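Local coordinates for insecticidal protein (Brevibacillus laterosporus, PDB 7ML9) that is active against the western corn rootworm, probably by forming beta-barrel pores as an aerolysin-like toxin of the epsilon-toxin/MTX2 family, at residues A[88-101]-A[148-162]. Residues are numbered along the deposited sequence; the frame is centred on the assembly and turned at random. Where two conformers were deposited one is given.
Sequences VNNAWATLEGSPTE and LGVKTTATMKFPIAQ. With ACT (acetate ion), chain D.
M156 reaches across to the strand of A93 and L95. Its CB packs on A93 CB, CG lies 3.6 Å from A93 O, and SD comes to 3.7 Å from both T94 C and L95 N. CG is anti to the backbone N (chi1 -164°); bends at chi2 and chi3 set SD against the opposing backbone and turn M156 CE back to its own strand, 3.4 Å from F158 CD1. Strands 88-96 and 153-160 run nearly parallel, 25° apart, yet no direct backbone hydrogen bond joins them here. Three waters bridge instead: A93 N to T155 O, A93 O to K157 N, and L95 N to K157 O. A154 CB fits against W92 CA at 3.7 Å, and T152 CG2 presses tightly on A91 CB at 3.5 Å. L95 splits its tips, CD1 against F158 CB and CD2 against P159 CD. Beyond the corner at G97, Q162 N donates to both E101 OE1 and OE2, 3.1 Å each, using their syn lone pairs. On its other edge, strand 88-96 pairs with strand 201-229. Strand 153-160, hairpinned with 165-172, thus lies against the long-stranded sheet, consistent with the aerolysin-like fold, where such a hairpin supplies the membrane-inserting beta-barrel in relatives.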
ATOM      1  N   VAL A  88      18.049   9.523  -5.153  1.00 22.46           N
ATOM      2  CA  VAL A  88      16.758   9.300  -4.512  1.00 19.84           C
ATOM      3  C   VAL A  88      16.816  10.024  -3.172  1.00 23.20           C
ATOM      4  O   VAL A  88      17.607   9.663  -2.301  1.00 24.72           O
ATOM      5  CB  VAL A  88      16.453   7.809  -4.338  1.00 22.71           C
ATOM      6  CG1 VAL A  88      15.093   7.641  -3.690  1.00 25.00           C
ATOM      7  CG2 VAL A  88      16.500   7.096  -5.687  1.00 20.84           C
ATOM      8  N   ASN A  89      16.003  11.066  -3.015  1.00 20.95           N
ATOM      9  CA  ASN A  89      16.055  11.906  -1.819  1.00 22.65           C
ATOM     10  C   ASN A  89      15.176  11.388  -0.688  1.00 30.37           C
ATOM     11  O   ASN A  89      15.559  11.478   0.482  1.00 26.52           O
ATOM     12  CB  ASN A  89      15.622  13.334  -2.148  1.00 24.66           C
ATOM     13  CG  ASN A  89      16.466  13.958  -3.231  1.00 25.65           C
ATOM     14  OD1 ASN A  89      17.688  13.909  -3.164  1.00 27.75           O
ATOM     15  ND2 ASN A  89      15.817  14.550  -4.233  1.00 20.49           N
ATOM     16  N   ASN A  90      13.988  10.891  -1.021  1.00 26.29           N
ATOM     17  CA  ASN A  90      13.099  10.328  -0.025  0.60 27.73           C
ATOM     18  C   ASN A  90      12.113   9.404  -0.719  1.00 29.16           C
ATOM     19  O   ASN A  90      11.879   9.482  -1.926  1.00 22.88           O
ATOM     20  CB  ASN A  90      12.363  11.414   0.763  0.60 28.79           C
ATOM     21  CG  ASN A  90      11.769  10.890   2.055  0.60 30.03           C
ATOM     22  OD1 ASN A  90      12.253   9.907   2.620  0.60 28.45           O
ATOM     23  ND2 ASN A  90      10.705  11.533   2.522  0.60 34.53           N
ATOM     24  N   ALA A  91      11.569   8.481   0.069  1.00 24.53           N
ATOM     25  CA  ALA A  91      10.555   7.575  -0.450  1.00 20.22           C
ATOM     26  C   ALA A  91       9.542   7.307   0.656  1.00 30.32           C
ATOM     27  O   ALA A  91       9.915   7.189   1.825  1.00 31.61           O
ATOM     28  CB  ALA A  91      11.169   6.272  -0.952  1.00 20.80           C
ATOM     29  N   TRP A  92       8.266   7.238   0.287  1.00 24.76           N
ATOM     30  CA  TRP A  92       7.208   7.074   1.276  1.00 25.22           C
ATOM     31  C   TRP A  92       6.009   6.414   0.610  1.00 28.50           C
ATOM     32  O   TRP A  92       5.947   6.272  -0.614  1.00 24.03           O
ATOM     33  CB  TRP A  92       6.839   8.414   1.935  1.00 23.81           C
ATOM     34  CG  TRP A  92       6.142   9.435   1.062  1.00 26.67           C
ATOM     35  CD1 TRP A  92       4.800   9.709   1.029  1.00 24.57           C
ATOM     36  CD2 TRP A  92       6.758  10.352   0.138  1.00 24.80           C
ATOM     37  NE1 TRP A  92       4.540  10.724   0.133  1.00 26.38           N
ATOM     38  CE2 TRP A  92       5.724  11.137  -0.426  1.00 24.88           C
ATOM     39  CE3 TRP A  92       8.078  10.579  -0.268  1.00 25.40           C
ATOM     40  CZ2 TRP A  92       5.971  12.125  -1.386  1.00 24.09           C
ATOM     41  CZ3 TRP A  92       8.321  11.561  -1.218  1.00 26.85           C
ATOM     42  CH2 TRP A  92       7.273  12.318  -1.767  1.00 25.95           C
ATOM     43  N   ALA A  93       5.051   5.991   1.432  1.00 25.06           N
ATOM     44  CA  ALA A  93       3.868   5.309   0.930  1.00 20.64           C
ATOM     45  C   ALA A  93       2.683   5.718   1.782  1.00 30.74           C
ATOM     46  O   ALA A  93       2.804   5.837   3.005  1.00 30.71           O
ATOM     47  CB  ALA A  93       4.047   3.790   0.938  1.00 24.82           C
ATOM     48  N   THR A  94       1.561   5.990   1.132  1.00 28.78           N
ATOM     49  CA  THR A  94       0.386   6.489   1.823  1.00 31.79           C
ATOM     50  C   THR A  94      -0.831   5.692   1.387  1.00 32.05           C
ATOM     51  O   THR A  94      -0.893   5.164   0.271  1.00 25.18           O
ATOM     52  CB  THR A  94       0.148   7.994   1.574  1.00 32.09           C
ATOM     53  OG1 THR A  94      -0.278   8.205   0.223  1.00 40.31           O
ATOM     54  CG2 THR A  94       1.420   8.778   1.820  1.00 28.55           C
ATOM     55  N   LEU A  95      -1.795   5.613   2.295  1.00 33.03           N
ATOM     56  CA  LEU A  95      -3.047   4.940   2.009  1.00 34.65           C
ATOM     57  C   LEU A  95      -3.786   5.682   0.908  1.00 37.66           C
ATOM     58  O   LEU A  95      -3.858   6.913   0.904  1.00 38.96           O
ATOM     59  CB  LEU A  95      -3.901   4.870   3.276  1.00 32.03           C
ATOM     60  CG  LEU A  95      -5.199   4.090   3.136  1.00 35.77           C
ATOM     61  CD1 LEU A  95      -4.897   2.620   2.936  1.00 29.95           C
ATOM     62  CD2 LEU A  95      -6.050   4.318   4.371  1.00 33.12           C
ATOM     63  N   GLU A  96      -4.326   4.926  -0.041  1.00 28.17           N
ATOM     64  CA  GLU A  96      -4.953   5.489  -1.230  1.00 35.47           C
ATOM     65  C   GLU A  96      -6.436   5.144  -1.235  1.00 43.89           C
ATOM     66  O   GLU A  96      -6.806   3.969  -1.353  1.00 42.08           O
ATOM     67  CB  GLU A  96      -4.265   4.972  -2.487  1.00 43.96           C
ATOM     68  CG  GLU A  96      -4.523   5.847  -3.681  1.00 54.33           C
ATOM     69  CD  GLU A  96      -5.641   5.331  -4.516  1.00 58.02           C
ATOM     70  OE1 GLU A  96      -6.651   6.049  -4.659  1.00 62.85           O
ATOM     71  OE2 GLU A  96      -5.499   4.203  -5.028  1.00 66.26           O
ATOM     72  N   GLY A  97      -7.281   6.168  -1.125  1.00 40.71           N
ATOM     73  CA  GLY A  97      -8.715   5.946  -1.142  1.00 40.65           C
ATOM     74  C   GLY A  97      -9.228   5.385   0.177  1.00 39.84           C
ATOM     75  O   GLY A  97      -8.627   5.563   1.241  1.00 43.92           O
ATOM     76  N   SER A  98     -10.369   4.697   0.092  1.00 41.10           N
ATOM     77  CA  SER A  98     -11.001   4.048   1.235  1.00 33.80           C
ATOM     78  C   SER A  98     -10.813   2.543   1.141  1.00 33.34           C
ATOM     79  O   SER A  98     -11.327   1.927   0.197  1.00 33.35           O
ATOM     80  CB  SER A  98     -12.492   4.383   1.289  1.00 39.95           C
ATOM     81  OG  SER A  98     -12.738   5.505   2.112  1.00 52.88           O
ATOM     82  N   PRO A  99     -10.123   1.902   2.083  1.00 31.97           N
ATOM     83  CA  PRO A  99     -10.051   0.433   2.071  1.00 29.32           C
ATOM     84  C   PRO A  99     -11.426  -0.196   2.262  1.00 26.85           C
ATOM     85  O   PRO A  99     -12.367   0.425   2.766  1.00 32.75           O
ATOM     86  CB  PRO A  99      -9.123   0.109   3.251  1.00 28.30           C
ATOM     87  CG  PRO A  99      -8.420   1.398   3.575  1.00 33.57           C
ATOM     88  CD  PRO A  99      -9.378   2.494   3.205  1.00 32.29           C
ATOM     89  N   THR A 100     -11.528  -1.452   1.851  1.00 22.60           N
ATOM     90  CA  THR A 100     -12.763  -2.221   1.918  1.00 26.11           C
ATOM     91  C   THR A 100     -12.640  -3.267   3.024  1.00 33.50           C
ATOM     92  O   THR A 100     -11.771  -4.148   2.952  1.00 25.84           O
ATOM     93  CB  THR A 100     -13.064  -2.893   0.581  1.00 29.23           C
ATOM     94  OG1 THR A 100     -13.032  -1.911  -0.466  1.00 31.66           O
ATOM     95  CG2 THR A 100     -14.448  -3.563   0.614  1.00 27.29           C
ATOM     96  N   GLU A 101     -13.506  -3.158   4.036  1.00 28.12           N
ATOM     97  CA  GLU A 101     -13.568  -4.091   5.159  1.00 29.95           C
ATOM     98  C   GLU A 101     -14.707  -5.088   4.975  1.00 37.88           C
ATOM     99  O   GLU A 101     -15.767  -4.751   4.443  1.00 34.40           O
ATOM    100  CB  GLU A 101     -13.760  -3.342   6.474  1.00 34.40           C
ATOM    101  CG  GLU A 101     -12.653  -2.367   6.799  1.00 38.23           C
ATOM    102  CD  GLU A 101     -12.492  -2.137   8.294  1.00 52.05           C
ATOM    103  OE1 GLU A 101     -13.203  -2.800   9.080  1.00 57.96           O
ATOM    104  OE2 GLU A 101     -11.645  -1.303   8.685  1.00 56.33           O
ATOM    105  N   LEU A 148      14.430   2.449  -9.352  1.00 19.60           N
ATOM    106  CA  LEU A 148      15.135   3.654  -8.958  1.00 22.16           C
ATOM    107  C   LEU A 148      16.648   3.507  -8.981  1.00 22.27           C
ATOM    108  O   LEU A 148      17.343   4.498  -8.744  1.00 22.58           O
ATOM    109  CB  LEU A 148      14.676   4.091  -7.565  1.00 21.57           C
ATOM    110  CG  LEU A 148      13.226   4.584  -7.531  1.00 21.79           C
ATOM    111  CD1 LEU A 148      12.661   4.490  -6.112  1.00 26.15           C
ATOM    112  CD2 LEU A 148      13.163   6.037  -8.044  1.00 22.24           C
ATOM    113  N   GLY A 149      17.172   2.317  -9.271  1.00 21.78           N
ATOM    114  CA  GLY A 149      18.605   2.096  -9.289  1.00 24.69           C
ATOM    115  C   GLY A 149      19.200   1.742  -7.945  1.00 35.36           C
ATOM    116  O   GLY A 149      20.424   1.580  -7.842  1.00 29.52           O
ATOM    117  N   VAL A 150      18.367   1.623  -6.914  1.00 25.81           N
ATOM    118  CA  VAL A 150      18.785   1.276  -5.564  1.00 30.66           C
ATOM    119  C   VAL A 150      17.564   0.683  -4.876  1.00 33.76           C
ATOM    120  O   VAL A 150      16.424   1.076  -5.154  1.00 26.98           O
ATOM    121  CB  VAL A 150      19.346   2.506  -4.806  1.00 28.01           C
ATOM    122  CG1 VAL A 150      18.344   3.663  -4.806  1.00 29.74           C
ATOM    123  CG2 VAL A 150      19.736   2.147  -3.393  1.00 39.18           C
ATOM    124  N   LYS A 151      17.796  -0.297  -4.005  1.00 37.23           N
ATOM    125  CA  LYS A 151      16.684  -0.887  -3.271  1.00 26.90           C
ATOM    126  C   LYS A 151      15.985   0.191  -2.455  1.00 27.49           C
ATOM    127  O   LYS A 151      16.616   0.933  -1.697  1.00 31.26           O
ATOM    128  CB  LYS A 151      17.170  -2.023  -2.366  1.00 40.20           C
ATOM    129  CG  LYS A 151      16.024  -2.784  -1.691  1.00 42.77           C
ATOM    130  CD  LYS A 151      16.413  -3.292  -0.314  1.00 49.98           C
ATOM    131  CE  LYS A 151      15.255  -4.008   0.361  1.00 56.27           C
ATOM    132  NZ  LYS A 151      15.552  -4.195   1.818  1.00 60.88           N
ATOM    133  N   THR A 152      14.674   0.293  -2.635  1.00 24.47           N
ATOM    134  CA  THR A 152      13.880   1.354  -2.038  1.00 27.38           C
ATOM    135  C   THR A 152      12.650   0.716  -1.409  1.00 29.00           C
ATOM    136  O   THR A 152      11.972  -0.097  -2.049  1.00 25.39           O
ATOM    137  CB  THR A 152      13.480   2.402  -3.094  1.00 32.18           C
ATOM    138  OG1 THR A 152      14.666   2.997  -3.637  1.00 32.23           O
ATOM    139  CG2 THR A 152      12.595   3.489  -2.493  1.00 23.38           C
ATOM    140  N   THR A 153      12.403   1.054  -0.148  1.00 29.56           N
ATOM    141  CA  THR A 153      11.293   0.512   0.623  1.00 30.13           C
ATOM    142  C   THR A 153      10.606   1.653   1.346  1.00 25.39           C
ATOM    143  O   THR A 153      11.194   2.713   1.590  1.00 34.05           O
ATOM    144  CB  THR A 153      11.736  -0.537   1.676  1.00 32.92           C
ATOM    145  OG1 THR A 153      12.661   0.057   2.594  1.00 39.75           O
ATOM    146  CG2 THR A 153      12.369  -1.745   1.028  1.00 32.63           C
ATOM    147  N   ALA A 154       9.344   1.422   1.696  1.00 25.51           N
ATOM    148  CA  ALA A 154       8.608   2.392   2.488  1.00 27.36           C
ATOM    149  C   ALA A 154       7.498   1.651   3.220  1.00 26.62           C
ATOM    150  O   ALA A 154       6.893   0.724   2.671  1.00 21.60           O
ATOM    151  CB  ALA A 154       8.023   3.529   1.635  1.00 27.48           C
ATOM    152  N   THR A 155       7.239   2.080   4.445  1.00 29.66           N
ATOM    153  CA  THR A 155       6.222   1.473   5.288  1.00 29.94           C
ATOM    154  C   THR A 155       4.954   2.302   5.232  1.00 26.71           C
ATOM    155  O   THR A 155       4.999   3.533   5.338  1.00 30.85           O
ATOM    156  CB  THR A 155       6.717   1.355   6.725  1.00 29.34           C
ATOM    157  OG1 THR A 155       7.822   0.447   6.735  1.00 31.58           O
ATOM    158  CG2 THR A 155       5.600   0.834   7.635  1.00 32.95           C
ATOM    159  N   MET A 156       3.832   1.628   5.039  1.00 27.07           N
ATOM    160  CA  MET A 156       2.536   2.275   4.983  1.00 31.51           C
ATOM    161  C   MET A 156       1.683   1.783   6.141  1.00 35.36           C
ATOM    162  O   MET A 156       1.633   0.583   6.412  1.00 29.38           O
ATOM    163  CB  MET A 156       1.833   1.984   3.666  1.00 27.21           C
ATOM    164  CG  MET A 156       0.708   2.942   3.433  1.00 36.20           C
ATOM    165  SD  MET A 156      -0.602   2.168   2.510  1.00 56.90           S
ATOM    166  CE  MET A 156      -0.974   0.775   3.538  1.00 29.82           C
ATOM    167  N   LYS A 157       1.015   2.714   6.814  1.00 37.32           N
ATOM    168  CA  LYS A 157       0.122   2.404   7.922  1.00 40.61           C
ATOM    169  C   LYS A 157      -1.324   2.653   7.522  1.00 41.11           C
ATOM    170  O   LYS A 157      -1.625   3.598   6.789  1.00 39.62           O
ATOM    171  CB  LYS A 157       0.465   3.234   9.159  1.00 42.71           C
ATOM    172  CG  LYS A 157       1.892   3.047   9.640  1.00 52.52           C
ATOM    173  CD  LYS A 157       2.423   4.295  10.349  1.00 64.22           C
ATOM    174  CE  LYS A 157       1.344   5.028  11.134  1.00 62.78           C
ATOM    175  NZ  LYS A 157       0.684   4.152  12.144  1.00 69.37           N
ATOM    176  N   PHE A 158      -2.216   1.805   8.013  1.00 36.07           N
ATOM    177  CA  PHE A 158      -3.627   1.894   7.700  1.00 29.29           C
ATOM    178  C   PHE A 158      -4.427   1.483   8.925  1.00 42.70           C
ATOM    179  O   PHE A 158      -3.964   0.659   9.721  1.00 34.61           O
ATOM    180  CB  PHE A 158      -4.000   1.002   6.505  1.00 33.56           C
ATOM    181  CG  PHE A 158      -3.505  -0.419   6.617  1.00 33.40           C
ATOM    182  CD1 PHE A 158      -2.181  -0.735   6.341  1.00 34.20           C
ATOM    183  CD2 PHE A 158      -4.368  -1.441   6.978  1.00 37.04           C
ATOM    184  CE1 PHE A 158      -1.727  -2.042   6.427  1.00 32.61           C
ATOM    185  CE2 PHE A 158      -3.920  -2.757   7.070  1.00 34.83           C
ATOM    186  CZ  PHE A 158      -2.599  -3.057   6.795  1.00 34.47           C
ATOM    187  N   PRO A 159      -5.615   2.051   9.114  1.00 46.01           N
ATOM    188  CA  PRO A 159      -6.472   1.605  10.215  1.00 47.21           C
ATOM    189  C   PRO A 159      -7.196   0.323   9.848  1.00 43.32           C
ATOM    190  O   PRO A 159      -7.508   0.060   8.685  1.00 39.04           O
ATOM    191  CB  PRO A 159      -7.459   2.768  10.397  1.00 46.64           C
ATOM    192  CG  PRO A 159      -7.063   3.829   9.365  1.00 51.36           C
ATOM    193  CD  PRO A 159      -6.261   3.112   8.328  1.00 45.39           C
ATOM    194  N   ILE A 160      -7.449  -0.494  10.866  1.00 42.83           N
ATOM    195  CA  ILE A 160      -8.159  -1.753  10.701  1.00 41.10           C
ATOM    196  C   ILE A 160      -9.288  -1.809  11.722  1.00 46.43           C
ATOM    197  O   ILE A 160      -9.333  -1.027  12.673  1.00 39.09           O
ATOM    198  CB  ILE A 160      -7.234  -2.971  10.866  1.00 43.61           C
ATOM    199  CG1 ILE A 160      -6.633  -2.972  12.271  1.00 41.83           C
ATOM    200  CG2 ILE A 160      -6.146  -2.977   9.793  1.00 36.48           C
ATOM    201  CD1 ILE A 160      -6.032  -4.295  12.656  1.00 40.73           C
ATOM    202  N   ALA A 161     -10.200  -2.758  11.508  1.00 42.68           N
ATOM    203  CA  ALA A 161     -11.295  -3.038  12.436  1.00 45.75           C
ATOM    204  C   ALA A 161     -12.075  -1.765  12.742  1.00 48.55           C
ATOM    205  O   ALA A 161     -12.166  -1.312  13.884  1.00 46.11           O
ATOM    206  CB  ALA A 161     -10.775  -3.688  13.720  1.00 41.46           C
ATOM    207  N   GLN A 162     -12.614  -1.175  11.677  1.00 51.67           N
ATOM    208  CA  GLN A 162     -13.401   0.052  11.765  1.00 54.85           C
ATOM    209  C   GLN A 162     -12.679   1.113  12.598  1.00 54.93           C
ATOM    210  O   GLN A 162     -13.229   1.683  13.542  1.00 58.70           O
ATOM    211  CB  GLN A 162     -14.796  -0.241  12.325  1.00 56.46           C
ATOM    212  CG  GLN A 162     -15.585  -1.282  11.529  1.00 61.57           C
ATOM    213  CD  GLN A 162     -15.941  -0.816  10.123  1.00 72.09           C
ATOM    214  OE1 GLN A 162     -15.733  -1.535   9.141  1.00 77.86           O
ATOM    215  NE2 GLN A 162     -16.478   0.399  10.020  1.00 75.40           N
TER
HETATM  216  C   ACT D 403      -9.394   1.811  -2.426  1.00 47.61           C
HETATM  217  O   ACT D 403      -8.233   2.022  -2.856  1.00 53.07           O
HETATM  218  OXT ACT D 403     -10.347   2.631  -2.360  1.00 45.52           O
HETATM  219  CH3 ACT D 403      -9.661   0.329  -1.908  1.00 35.54           C
HETATM  220  O   HOH W   1       6.295   5.608   4.137  1.00 28.97           O
HETATM  221  O   HOH W   2       1.794   5.655   5.743  1.00 40.59           O
HETATM  222  O   HOH W   3      -0.685   5.845   5.220  1.00 40.24           O